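Local coordinates for protein sortase B (Clostridium perfringens, PDB 5YFK) that is a class B sortase, a cysteine transpeptidase that probably joins proteins covalently to the cell wall, at residues Tyr180-Glu183 and Gln184-Ser188. The protein carries 1 engineered substitution. Residues are numbered along the deposited sequence; the frame is centred on the assembly and turned at random.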
loop_
_atom_site.group_PDB
_atom_site.type_symbol
_atom_site.label_atom_id
_atom_site.label_comp_id
_atom_site.label_asym_id
_atom_site.label_seq_id
_atom_site.Cartn_x
_atom_site.Cartn_y
_atom_site.Cartn_z
ATOM N N TYR A 180 -8.013 5.962 16.808
ATOM C CA TYR A 180 -6.944 5.722 15.821
ATOM C C TYR A 180 -7.079 6.583 14.567
ATOM O O TYR A 180 -6.099 7.188 14.092
ATOM C CB TYR A 180 -6.930 4.248 15.415
ATOM C CG TYR A 180 -5.739 3.888 14.545
ATOM C CD1 TYR A 180 -4.473 3.719 15.099
ATOM C CD2 TYR A 180 -5.872 3.727 13.171
ATOM C CE1 TYR A 180 -3.410 3.286 14.328
ATOM C CE2 TYR A 180 -4.805 3.322 12.379
ATOM C CZ TYR A 180 -3.565 3.141 12.949
ATOM O OH TYR A 180 -2.481 2.780 12.165
ATOM N N LEU A 181 -8.292 6.658 14.029
ATOM C CA LEU A 181 -8.545 7.440 12.828
ATOM C C LEU A 181 -8.203 8.903 13.082
ATOM O O LEU A 181 -7.573 9.553 12.257
ATOM C CB LEU A 181 -10.001 7.305 12.376
ATOM C CG LEU A 181 -10.358 5.904 11.853
ATOM C CD1 LEU A 181 -11.814 5.813 11.452
ATOM C CD2 LEU A 181 -9.453 5.548 10.686
ATOM N N LYS A 182 -8.674 9.424 14.205
ATOM C CA LYS A 182 -8.390 10.816 14.603
ATOM C C LYS A 182 -6.888 11.109 14.713
ATOM O O LYS A 182 -6.399 12.122 14.167
ATOM C CB LYS A 182 -9.124 11.143 15.917
ATOM C CG LYS A 182 -8.711 12.457 16.578
ATOM C CD LYS A 182 -9.863 13.073 17.352
ATOM C CE LYS A 182 -9.488 13.410 18.782
ATOM N NZ LYS A 182 -10.687 13.890 19.528
ATOM N N GLU A 183 -6.144 10.161 15.284
ATOM C CA GLU A 183 -4.698 10.292 15.398
ATOM C C GLU A 183 -4.087 10.357 14.001
ATOM O O GLU A 183 -3.233 11.191 13.737
ATOM C CB GLU A 183 -4.093 9.106 16.157
ATOM C CG GLU A 183 -2.598 8.915 15.905
ATOM C CD GLU A 183 -2.019 7.580 16.400
ATOM O OE1 GLU A 183 -2.457 6.498 15.922
ATOM O OE2 GLU A 183 -0.948 7.626 17.064
ATOM N N GLN A 184 -4.464 9.420 13.134
ATOM C CA GLN A 184 -3.856 9.338 11.798
ATOM C C GLN A 184 -4.166 10.577 10.977
ATOM O O GLN A 184 -3.283 11.139 10.341
ATOM C CB GLN A 184 -4.318 8.091 11.052
ATOM C CG GLN A 184 -3.921 6.803 11.744
ATOM C CD GLN A 184 -2.423 6.613 11.775
ATOM O OE1 GLN A 184 -1.766 6.671 10.737
ATOM N NE2 GLN A 184 -1.857 6.566 12.982
ATOM N N GLU A 185 -5.378 11.104 11.139
ATOM C CA GLU A 185 -5.773 12.303 10.416
ATOM C C GLU A 185 -5.043 13.546 10.964
ATOM O O GLU A 185 -4.539 14.357 10.192
ATOM C CB GLU A 185 -7.281 12.494 10.508
ATOM C CG GLU A 185 -7.797 13.669 9.692
ATOM C CD GLU A 185 -9.309 13.836 9.778
ATOM O OE1 GLU A 185 -9.868 13.709 10.891
ATOM O OE2 GLU A 185 -9.918 14.152 8.736
ATOM N N SER A 186 -4.919 13.623 12.289
ATOM C CA SER A 186 -4.280 14.749 12.965
ATOM C C SER A 186 -2.821 14.876 12.638
ATOM O O SER A 186 -2.279 15.971 12.603
ATOM C CB SER A 186 -4.426 14.607 14.485
ATOM O OG SER A 186 -5.777 14.782 14.833
ATOM N N LYS A 187 -2.182 13.748 12.374
ATOM C CA LYS A 187 -0.775 13.708 11.991
ATOM C C LYS A 187 -0.485 14.293 10.588
ATOM O O LYS A 187 0.675 14.495 10.234
ATOM C CB LYS A 187 -0.298 12.249 12.008
ATOM C CG LYS A 187 0.028 11.695 13.368
ATOM C CD LYS A 187 0.736 10.370 13.198
ATOM C CE LYS A 187 0.784 9.557 14.470
ATOM N NZ LYS A 187 1.969 9.933 15.269
ATOM N N SER A 188 -1.495 14.333 9.716
ATOM C CA SER A 188 -1.264 14.677 8.321
ATOM C C SER A 188 -0.681 16.077 8.191
ATOM O O SER A 188 -1.119 17.009 8.881
ATOM C CB SER A 188 -2.534 14.587 7.484
ATOM O OG SER A 188 -2.227 14.734 6.103
HETATM O O HOH W 1 -2.640 4.079 9.875
#
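Gln184 folds back over the Tyr180 ring one helical turn earlier, its CG resting on one face, 3.9 Å from the ring centroid, in a CH-pi contact. A bend at chi2 (-65°) lays the amide nearly parallel to the ring, the planes 15° apart. A long, flexible amide suits this place: its CG methylene rests over the outer part of the aromatic face while its polar end serves several partners. NE2 donates to Glu183 OE1 at 3.0 Å, with the oxygen in the amide plane but the donor well above the carboxylate plane. OE1 bonds to Tyr156 OH and, weakly, to a water that is also hydrogen-bonded to Tyr180 OH (2.6 Å). Lys187 runs alongside Glu183, CE to OE2 3.7 Å, but its ammonium forms salt bridges with Glu158 and Glu166. Ser186 turns OG back to Lys182 O (2.8 Å), a short hydroxyl's usual bond within a helix. That carbonyl also accepts Ser186 N, from the opposite face of its plane. The contact lies in the C-terminal part of helix 174-186 and the residues just after it, packing Tyr180 and Leu181 against Ile203 of strand 203-210 and Lys187 against Tyr156 of strand 146-159, on the sortase beta-sheet.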